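PDB 5JGF: vacuolar aminopeptidase 1 from Saccharomyces cerevisiae, which removes N-terminal amino acids, preferably neutral or hydrophobic ones, from peptides and proteins in the yeast vacuole, as a zinc-dependent dodecameric enzyme of the M18 family. Local coordinates for residues Gly84-Leu95 with Phe289-Glu299; Pro259-Ser267 with Ile340-Leu348. All blocks are in the same frame, centred on the assembly; numbering follows the deposited sequence.

Contact 1: residues Gly84-Leu95 with Phe289-Glu299. With ZN (zinc ion), chain K; ZN (zinc ion), chain L.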
loop_
_atom_site.group_PDB
_atom_site.type_symbol
_atom_site.label_atom_id
_atom_site.label_comp_id
_atom_site.label_asym_id
_atom_site.label_seq_id
_atom_site.Cartn_x
_atom_site.Cartn_y
_atom_site.Cartn_z
ATOM N N GLY D 84 58.809 -18.352 16.303
ATOM C CA GLY D 84 57.503 -17.721 16.322
ATOM C C GLY D 84 56.781 -17.877 17.645
ATOM O O GLY D 84 57.379 -18.245 18.660
ATOM N N VAL D 85 55.482 -17.594 17.635
ATOM C CA VAL D 85 54.668 -17.701 18.837
ATOM C C VAL D 85 53.419 -18.533 18.546
ATOM O O VAL D 85 52.799 -18.380 17.492
ATOM C CB VAL D 85 54.228 -16.301 19.335
ATOM C CG1 VAL D 85 53.483 -16.423 20.652
ATOM C CG2 VAL D 85 55.444 -15.395 19.486
ATOM N N GLY D 86 53.076 -19.426 19.473
ATOM C CA GLY D 86 51.889 -20.255 19.331
ATOM C C GLY D 86 50.827 -19.558 20.154
ATOM O O GLY D 86 50.914 -19.527 21.382
ATOM N N VAL D 87 49.817 -19.010 19.482
ATOM C CA VAL D 87 48.781 -18.238 20.162
ATOM C C VAL D 87 47.340 -18.721 20.054
ATOM O O VAL D 87 46.916 -19.222 19.013
ATOM C CB VAL D 87 48.753 -16.782 19.622
ATOM C CG1 VAL D 87 47.726 -15.958 20.390
ATOM C CG2 VAL D 87 50.137 -16.152 19.696
ATOM N N ILE D 88 46.593 -18.560 21.141
ATOM C CA ILE D 88 45.164 -18.846 21.123
ATOM C C ILE D 88 44.530 -17.576 21.670
ATOM O O ILE D 88 44.814 -17.162 22.798
ATOM C CB ILE D 88 44.725 -20.023 22.021
ATOM C CG1 ILE D 88 45.302 -21.341 21.503
ATOM C CG2 ILE D 88 43.190 -20.122 21.999
ATOM C CD1 ILE D 88 44.817 -22.560 22.273
ATOM N N GLY D 89 43.693 -16.936 20.860
ATOM C CA GLY D 89 43.034 -15.722 21.302
ATOM C C GLY D 89 41.535 -15.931 21.389
ATOM O O GLY D 89 40.928 -16.431 20.447
ATOM N N SER D 90 40.941 -15.555 22.518
ATOM C CA SER D 90 39.502 -15.708 22.721
ATOM C C SER D 90 38.970 -14.496 23.472
ATOM O O SER D 90 39.747 -13.675 23.964
ATOM C CB SER D 90 39.210 -16.972 23.536
ATOM O OG SER D 90 39.671 -18.132 22.868
ATOM N N HIS D 91 37.649 -14.367 23.561
ATOM C CA HIS D 91 37.103 -13.236 24.296
ATOM C C HIS D 91 36.334 -13.693 25.523
ATOM O O HIS D 91 35.658 -14.722 25.504
ATOM C CB HIS D 91 36.259 -12.321 23.378
ATOM C CG HIS D 91 34.973 -12.920 22.892
ATOM N ND1 HIS D 91 33.783 -12.773 23.571
ATOM C CD2 HIS D 91 34.673 -13.576 21.746
ATOM C CE1 HIS D 91 32.803 -13.306 22.861
ATOM N NE2 HIS D 91 33.317 -13.799 21.749
ATOM N N VAL D 92 36.485 -12.942 26.610
ATOM C CA VAL D 92 35.824 -13.283 27.860
ATOM C C VAL D 92 34.592 -12.451 28.170
ATOM O O VAL D 92 33.922 -12.697 29.167
ATOM C CB VAL D 92 36.804 -13.199 29.050
ATOM C CG1 VAL D 92 37.743 -14.393 29.024
ATOM C CG2 VAL D 92 37.597 -11.901 28.986
ATOM N N ASP D 93 34.298 -11.455 27.339
ATOM C CA ASP D 93 33.094 -10.673 27.572
ATOM C C ASP D 93 31.954 -11.474 26.951
ATOM O O ASP D 93 32.166 -12.239 26.010
ATOM C CB ASP D 93 33.178 -9.284 26.918
ATOM C CG ASP D 93 33.317 -9.344 25.402
ATOM O OD1 ASP D 93 32.564 -8.620 24.705
ATOM O OD2 ASP D 93 34.182 -10.093 24.904
ATOM N N ALA D 94 30.756 -11.327 27.504
ATOM C CA ALA D 94 29.587 -12.020 26.976
ATOM C C ALA D 94 28.413 -11.055 27.009
ATOM O O ALA D 94 28.418 -10.094 27.780
ATOM C CB ALA D 94 29.272 -13.244 27.815
ATOM N N LEU D 95 27.413 -11.299 26.170
ATOM C CA LEU D 95 26.241 -10.433 26.158
ATOM C C LEU D 95 25.697 -10.345 27.575
ATOM O O LEU D 95 25.603 -11.354 28.279
ATOM C CB LEU D 95 25.163 -10.987 25.221
ATOM C CG LEU D 95 25.080 -10.316 23.847
ATOM C CD1 LEU D 95 26.404 -10.488 23.110
ATOM C CD2 LEU D 95 23.936 -10.927 23.044
ATOM N N PHE D 289 57.430 -20.245 22.577
ATOM C CA PHE D 289 56.795 -19.076 23.182
ATOM C C PHE D 289 55.315 -19.361 22.918
ATOM O O PHE D 289 54.873 -19.340 21.767
ATOM C CB PHE D 289 57.243 -17.793 22.467
ATOM C CG PHE D 289 56.860 -16.509 23.179
ATOM C CD1 PHE D 289 57.523 -15.321 22.883
ATOM C CD2 PHE D 289 55.833 -16.482 24.122
ATOM C CE1 PHE D 289 57.174 -14.124 23.511
ATOM C CE2 PHE D 289 55.475 -15.288 24.756
ATOM C CZ PHE D 289 56.146 -14.108 24.451
ATOM N N SER D 290 54.570 -19.654 23.979
ATOM C CA SER D 290 53.148 -19.985 23.868
ATOM C C SER D 290 52.293 -19.028 24.682
ATOM O O SER D 290 52.723 -18.532 25.721
ATOM C CB SER D 290 52.904 -21.413 24.370
ATOM O OG SER D 290 53.731 -22.346 23.700
ATOM N N THR D 291 51.074 -18.770 24.218
ATOM C CA THR D 291 50.201 -17.871 24.952
ATOM C C THR D 291 48.724 -18.034 24.651
ATOM O O THR D 291 48.334 -18.429 23.555
ATOM C CB THR D 291 50.546 -16.384 24.681
ATOM O OG1 THR D 291 49.573 -15.544 25.320
ATOM C CG2 THR D 291 50.526 -16.084 23.189
ATOM N N VAL D 292 47.917 -17.747 25.663
ATOM C CA VAL D 292 46.474 -17.730 25.524
ATOM C C VAL D 292 46.167 -16.314 25.984
ATOM O O VAL D 292 46.485 -15.937 27.113
ATOM C CB VAL D 292 45.747 -18.713 26.456
ATOM C CG1 VAL D 292 44.244 -18.397 26.453
ATOM C CG2 VAL D 292 45.966 -20.139 25.986
ATOM N N THR D 293 45.595 -15.511 25.098
ATOM C CA THR D 293 45.251 -14.149 25.449
ATOM C C THR D 293 43.736 -14.028 25.364
ATOM O O THR D 293 43.128 -14.413 24.364
ATOM C CB THR D 293 45.955 -13.149 24.517
ATOM O OG1 THR D 293 47.377 -13.279 24.686
ATOM C CG2 THR D 293 45.551 -11.720 24.852
ATOM N N LEU D 294 43.148 -13.517 26.444
ATOM C CA LEU D 294 41.704 -13.358 26.582
ATOM C C LEU D 294 41.327 -11.885 26.495
ATOM O O LEU D 294 41.816 -11.061 27.273
ATOM C CB LEU D 294 41.262 -13.934 27.928
ATOM C CG LEU D 294 41.742 -15.367 28.186
ATOM C CD1 LEU D 294 41.298 -15.810 29.572
ATOM C CD2 LEU D 294 41.193 -16.302 27.114
ATOM N N TYR D 295 40.443 -11.567 25.554
ATOM C CA TYR D 295 40.019 -10.193 25.315
ATOM C C TYR D 295 38.624 -9.835 25.805
ATOM O O TYR D 295 37.738 -10.685 25.907
ATOM C CB TYR D 295 40.084 -9.895 23.815
ATOM C CG TYR D 295 41.461 -10.048 23.215
ATOM C CD1 TYR D 295 42.412 -9.036 23.340
ATOM C CD2 TYR D 295 41.817 -11.211 22.531
ATOM C CE1 TYR D 295 43.684 -9.177 22.792
ATOM C CE2 TYR D 295 43.087 -11.363 21.982
ATOM C CZ TYR D 295 44.013 -10.344 22.115
ATOM O OH TYR D 295 45.268 -10.493 21.571
ATOM N N ASP D 296 38.449 -8.552 26.093
ATOM C CA ASP D 296 37.172 -8.009 26.527
ATOM C C ASP D 296 36.602 -7.354 25.267
ATOM O O ASP D 296 37.269 -7.297 24.233
ATOM C CB ASP D 296 37.413 -6.942 27.606
ATOM C CG ASP D 296 36.132 -6.441 28.260
ATOM O OD1 ASP D 296 36.229 -5.505 29.086
ATOM O OD2 ASP D 296 35.036 -6.969 27.968
ATOM N N ASN D 297 35.357 -6.905 25.353
ATOM C CA ASN D 297 34.694 -6.174 24.282
ATOM C C ASN D 297 34.620 -6.706 22.850
ATOM O O ASN D 297 34.482 -5.917 21.919
ATOM C CB ASN D 297 35.263 -4.751 24.243
ATOM C CG ASN D 297 35.155 -4.047 25.585
ATOM O OD1 ASN D 297 34.168 -4.201 26.307
ATOM N ND2 ASN D 297 36.161 -3.255 25.917
ATOM N N GLU D 298 34.696 -8.015 22.650
ATOM C CA GLU D 298 34.576 -8.533 21.288
ATOM C C GLU D 298 33.128 -8.312 20.829
ATOM O O GLU D 298 32.865 -8.025 19.658
ATOM C CB GLU D 298 34.904 -10.030 21.247
ATOM C CG GLU D 298 34.845 -10.680 19.850
ATOM C CD GLU D 298 33.423 -10.920 19.351
ATOM O OE1 GLU D 298 32.517 -11.091 20.189
ATOM O OE2 GLU D 298 33.215 -10.959 18.117
ATOM N N GLU D 299 32.194 -8.425 21.769
ATOM C CA GLU D 299 30.780 -8.267 21.453
ATOM C C GLU D 299 30.382 -6.847 21.063
ATOM O O GLU D 299 29.267 -6.627 20.589
ATOM C CB GLU D 299 29.927 -8.756 22.622
ATOM C CG GLU D 299 30.148 -10.239 22.955
ATOM C CD GLU D 299 29.624 -11.194 21.884
ATOM O OE1 GLU D 299 29.314 -10.755 20.754
ATOM O OE2 GLU D 299 29.530 -12.400 22.175
HETATM ZN ZN ZN K . 32.114 -14.837 20.305
HETATM ZN ZN ZN L . 29.136 -13.271 20.363
HETATM O O HOH W 1 57.218 -20.800 19.627
HETATM O O HOH W 2 28.124 -13.430 24.254
HETATM O O HOH W 3 31.113 -13.175 19.657
HETATM O O HOH W 4 30.983 -16.139 18.610
#
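His91 and the two glutamates Glu298 and Glu299 meet where strands 86-91 and 289-295 run out, at the edge of the two-zinc site. His91 NE2 binds the chain K zinc at 2.1 Å, and Glu299 grips the chain L zinc with both carboxylate oxygens, OE2 the nearer at 2.0 Å. Glu298 comes over one face of the imidazole: its CB lies 3.6 Å from the centroid of the His91 ring, and its carboxylate is turned only 28° from the ring plane. Its OE1 receives a hydrogen bond of 2.6 Å from water 3, the water that bridges the zincs. The Glu299 carboxylate, by contrast, stands nearly perpendicular to the ring.

Behind this shell stands Asp93. His91 CG sits between its own backbone N and carbonyl carbon (chi1 69°), which turns ND1 toward the loop that follows, where it gives Asp93 O a hydrogen bond of 3.0 Å lying in the ring plane, so the ring's rotation is fixed from both ends. The Asp93 carboxylate then holds the glutamate turn: OD1 takes Glu299 N at 3.0 Å through its syn lone pair, OD2 takes Glu298 N at 3.1 Å, and Tyr119 gives OD1 a second bond.

Further back, the strands pair in parallel, 21° apart, with regular backbone bonds from Gly86 to Val92. Thr291 CG2 presses on Val87 CG2 at 3.5 Å, and Gly89, lacking a side chain, leaves its CA beside the edge of the Tyr295 ring.

In the larger sheet, strands 69-76 and 339-347 flank the pair. Helix 312-324 covers the face bearing Thr291, Thr293 and Tyr295, while helix 261-278 touches Ile88, Ser90 and Val292 on the other.

Contact 2: residues Pro259-Ser267 with Ile340-Leu348. With ZN (zinc ion), chain K; ZN (zinc ion), chain L.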
loop_
_atom_site.group_PDB
_atom_site.type_symbol
_atom_site.label_atom_id
_atom_site.label_comp_id
_atom_site.label_asym_id
_atom_site.label_seq_id
_atom_site.Cartn_x
_atom_site.Cartn_y
_atom_site.Cartn_z
ATOM N N PRO D 259 24.483 -20.535 30.466
ATOM C CA PRO D 259 24.517 -19.169 29.953
ATOM C C PRO D 259 25.938 -18.727 29.635
ATOM O O PRO D 259 26.910 -19.333 30.094
ATOM C CB PRO D 259 23.934 -18.363 31.102
ATOM C CG PRO D 259 24.522 -19.078 32.302
ATOM C CD PRO D 259 24.306 -20.542 31.933
ATOM N N ARG D 260 26.035 -17.680 28.823
ATOM C CA ARG D 260 27.307 -17.067 28.473
ATOM C C ARG D 260 28.382 -17.980 27.868
ATOM O O ARG D 260 29.567 -17.818 28.155
ATOM C CB ARG D 260 27.837 -16.352 29.728
ATOM C CG ARG D 260 26.759 -15.474 30.409
ATOM C CD ARG D 260 27.218 -14.828 31.721
ATOM N NE ARG D 260 27.413 -15.781 32.816
ATOM C CZ ARG D 260 26.458 -16.211 33.639
ATOM N NH1 ARG D 260 26.756 -17.077 34.603
ATOM N NH2 ARG D 260 25.210 -15.778 33.515
ATOM N N LEU D 261 27.971 -18.924 27.020
ATOM C CA LEU D 261 28.920 -19.832 26.369
ATOM C C LEU D 261 29.846 -19.077 25.403
ATOM O O LEU D 261 31.020 -19.396 25.274
ATOM C CB LEU D 261 28.172 -20.942 25.615
ATOM C CG LEU D 261 27.343 -21.946 26.420
ATOM C CD1 LEU D 261 26.836 -23.039 25.488
ATOM C CD2 LEU D 261 28.204 -22.561 27.526
ATOM N N ASP D 262 29.303 -18.080 24.720
ATOM C CA ASP D 262 30.066 -17.264 23.786
ATOM C C ASP D 262 30.702 -16.117 24.583
ATOM O O ASP D 262 29.977 -15.245 25.056
ATOM C CB ASP D 262 29.089 -16.691 22.747
ATOM C CG ASP D 262 29.751 -15.779 21.724
ATOM O OD1 ASP D 262 30.984 -15.633 21.733
ATOM O OD2 ASP D 262 29.024 -15.216 20.874
ATOM N N ASP D 263 32.024 -16.103 24.785
ATOM C CA ASP D 263 32.984 -17.096 24.286
ATOM C C ASP D 263 33.772 -17.714 25.463
ATOM O O ASP D 263 34.938 -18.081 25.327
ATOM C CB ASP D 263 33.929 -16.388 23.285
ATOM C CG ASP D 263 34.935 -17.325 22.619
ATOM O OD1 ASP D 263 34.604 -18.503 22.376
ATOM O OD2 ASP D 263 36.067 -16.880 22.312
ATOM N N ARG D 264 33.136 -17.827 26.623
ATOM C CA ARG D 264 33.812 -18.385 27.792
ATOM C C ARG D 264 34.012 -19.886 27.622
ATOM O O ARG D 264 34.824 -20.507 28.316
ATOM C CB ARG D 264 33.010 -18.049 29.055
ATOM C CG ARG D 264 33.101 -16.557 29.372
ATOM C CD ARG D 264 32.055 -16.024 30.340
ATOM N NE ARG D 264 32.183 -14.570 30.394
ATOM C CZ ARG D 264 31.452 -13.766 31.159
ATOM N NH1 ARG D 264 30.524 -14.271 31.957
ATOM N NH2 ARG D 264 31.641 -12.450 31.116
ATOM N N LEU D 265 33.283 -20.474 26.674
ATOM C CA LEU D 265 33.426 -21.905 26.387
ATOM C C LEU D 265 34.832 -22.140 25.810
ATOM O O LEU D 265 35.575 -23.006 26.283
ATOM C CB LEU D 265 32.352 -22.350 25.381
ATOM C CG LEU D 265 32.378 -23.782 24.840
ATOM C CD1 LEU D 265 32.433 -24.791 25.988
ATOM C CD2 LEU D 265 31.130 -24.004 23.987
ATOM N N CYS D 266 35.192 -21.369 24.787
ATOM C CA CYS D 266 36.520 -21.493 24.185
ATOM C C CYS D 266 37.596 -20.954 25.125
ATOM O O CYS D 266 38.697 -21.498 25.193
ATOM C CB CYS D 266 36.599 -20.729 22.860
ATOM S SG CYS D 266 35.813 -21.561 21.472
ATOM N N SER D 267 37.283 -19.875 25.834
ATOM C CA SER D 267 38.250 -19.289 26.760
ATOM C C SER D 267 38.651 -20.300 27.828
ATOM O O SER D 267 39.837 -20.480 28.103
ATOM C CB SER D 267 37.671 -18.036 27.420
ATOM O OG SER D 267 37.546 -16.988 26.472
ATOM N N ILE D 340 48.300 -18.129 14.947
ATOM C CA ILE D 340 47.322 -17.654 15.909
ATOM C C ILE D 340 46.011 -18.392 15.696
ATOM O O ILE D 340 45.502 -18.453 14.578
ATOM C CB ILE D 340 47.035 -16.140 15.748
ATOM C CG1 ILE D 340 48.312 -15.325 15.976
ATOM C CG2 ILE D 340 45.954 -15.711 16.740
ATOM C CD1 ILE D 340 48.122 -13.817 15.778
ATOM N N LEU D 341 45.483 -18.983 16.760
ATOM C CA LEU D 341 44.194 -19.643 16.658
ATOM C C LEU D 341 43.223 -18.659 17.283
ATOM O O LEU D 341 43.309 -18.369 18.475
ATOM C CB LEU D 341 44.143 -20.961 17.448
ATOM C CG LEU D 341 45.029 -22.144 17.042
ATOM C CD1 LEU D 341 44.564 -23.394 17.787
ATOM C CD2 LEU D 341 44.949 -22.373 15.538
ATOM N N SER D 342 42.334 -18.105 16.467
ATOM C CA SER D 342 41.321 -17.187 16.966
ATOM C C SER D 342 40.181 -18.124 17.348
ATOM O O SER D 342 39.442 -18.590 16.483
ATOM C CB SER D 342 40.871 -16.232 15.859
ATOM O OG SER D 342 39.772 -15.452 16.290
ATOM N N ALA D 343 40.062 -18.417 18.639
ATOM C CA ALA D 343 39.048 -19.345 19.119
ATOM C C ALA D 343 37.784 -18.659 19.608
ATOM O O ALA D 343 37.758 -18.080 20.692
ATOM C CB ALA D 343 39.632 -20.221 20.231
ATOM N N ASP D 344 36.739 -18.731 18.790
ATOM C CA ASP D 344 35.453 -18.141 19.129
ATOM C C ASP D 344 34.397 -19.157 18.709
ATOM O O ASP D 344 34.486 -19.756 17.637
ATOM C CB ASP D 344 35.246 -16.820 18.379
ATOM C CG ASP D 344 34.154 -15.962 18.997
ATOM O OD1 ASP D 344 33.465 -16.451 19.912
ATOM O OD2 ASP D 344 33.986 -14.799 18.567
ATOM N N VAL D 345 33.409 -19.370 19.566
ATOM C CA VAL D 345 32.354 -20.327 19.274
ATOM C C VAL D 345 31.688 -20.051 17.933
ATOM O O VAL D 345 31.557 -18.900 17.519
ATOM C CB VAL D 345 31.273 -20.309 20.376
ATOM C CG1 VAL D 345 31.861 -20.812 21.688
ATOM C CG2 VAL D 345 30.725 -18.891 20.549
ATOM N N ASN D 346 31.304 -21.117 17.239
ATOM C CA ASN D 346 30.603 -20.970 15.975
ATOM C C ASN D 346 29.262 -21.688 16.113
ATOM O O ASN D 346 28.897 -22.122 17.209
ATOM C CB ASN D 346 31.421 -21.500 14.787
ATOM C CG ASN D 346 32.297 -22.673 15.150
ATOM O OD1 ASN D 346 31.874 -23.579 15.856
ATOM N ND2 ASN D 346 33.529 -22.668 14.645
ATOM N N HIS D 347 28.537 -21.835 15.014
ATOM C CA HIS D 347 27.195 -22.401 15.083
ATOM C C HIS D 347 26.952 -23.879 14.842
ATOM O O HIS D 347 27.244 -24.401 13.769
ATOM C CB HIS D 347 26.285 -21.619 14.134
ATOM C CG HIS D 347 26.351 -20.136 14.318
ATOM N ND1 HIS D 347 25.754 -19.489 15.378
ATOM C CD2 HIS D 347 26.953 -19.172 13.579
ATOM C CE1 HIS D 347 25.983 -18.191 15.286
ATOM N NE2 HIS D 347 26.710 -17.973 14.204
ATOM N N LEU D 348 26.386 -24.543 15.845
ATOM C CA LEU D 348 26.020 -25.944 15.705
ATOM C C LEU D 348 24.792 -25.969 14.804
ATOM O O LEU D 348 23.980 -25.044 14.825
ATOM C CB LEU D 348 25.616 -26.550 17.051
ATOM C CG LEU D 348 26.673 -27.182 17.950
ATOM C CD1 LEU D 348 26.012 -27.634 19.254
ATOM C CD2 LEU D 348 27.311 -28.369 17.235
HETATM ZN ZN ZN K . 32.114 -14.837 20.305
HETATM ZN ZN ZN L . 29.136 -13.271 20.363
HETATM O O HOH W 4 30.983 -16.139 18.610
HETATM O O HOH W 3 31.113 -13.175 19.657
#
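Asp263 and Asp344 face each other with CA atoms 5.8 Å apart where the chain enters helix 261-278, just after a cis peptide between Asp262 and Asp263, and meets the chain leaving strand 340-343. The zincs lie beside this meeting point, bound by Asp262 and Asp344. Asp262 holds its CG anti to the backbone N (chi1 178°), carrying the carboxylate out between the zincs, where OD1 binds the chain K ion at 2.0 Å and OD2 the chain L ion at the same length. Asp344 chelates the chain K zinc alone and unequally, OD1 at 2.1 Å and OD2 at 2.5 Å. The planes of these two carboxylates are 52° apart, and their OD1 atoms come close because they share an ion.

Asp263 binds no metal but sits directly behind the ligands. Its OD1 accepts Val345 N at 3.2 Å, from well above the carboxylate plane, while its OD2 lies 2.6 Å from Ala343 O, a separation at which the acid probably holds a proton; Ser90 OG also bonds to that carbonyl. Putting an alanine at Asp263 removes the acceptor of Val345 N, and the backbone carrying Asp344 is then likely to be less firmly placed against the zinc.

Val345 packs against the start of the helix. Its CG2 lies 3.5 Å from Asp262 CG, so a methyl group backs the bridging carboxylate, and its CG1 packs on Leu265 CD2 at 4.0 Å and beside Cys266 SG. Val345 O accepts a hydrogen bond from water 4, itself a ligand of the chain K zinc.

A carboxylate bridging two zincs, followed by a cis peptide, is characteristic of the co-catalytic zinc site of this aminopeptidase clan; His91, Glu299 and His438 complete the protein ligands here.

From the N terminus the chain first lays down 84-95, then, after a long excursion that includes a six-stranded antiparallel sheet, reaches 259-267, where helix 261-278 begins; that helix leads on to 289-299, which returns beside 84-95 and closes contact 1. Residues 340-348 come last, returning to 259-267 to close contact 2, so the two closures cross rather than nest. Strand 86-91 ends up between 289-295 and 339-347 in the large mixed sheet, and backbone bonds of Val87 and Gly89 to Leu341 join the contacts directly. Around the C-terminal ends of these strands and at the start of helix 261-278, both contacts supply ligands to both zincs and share the bridging water 3.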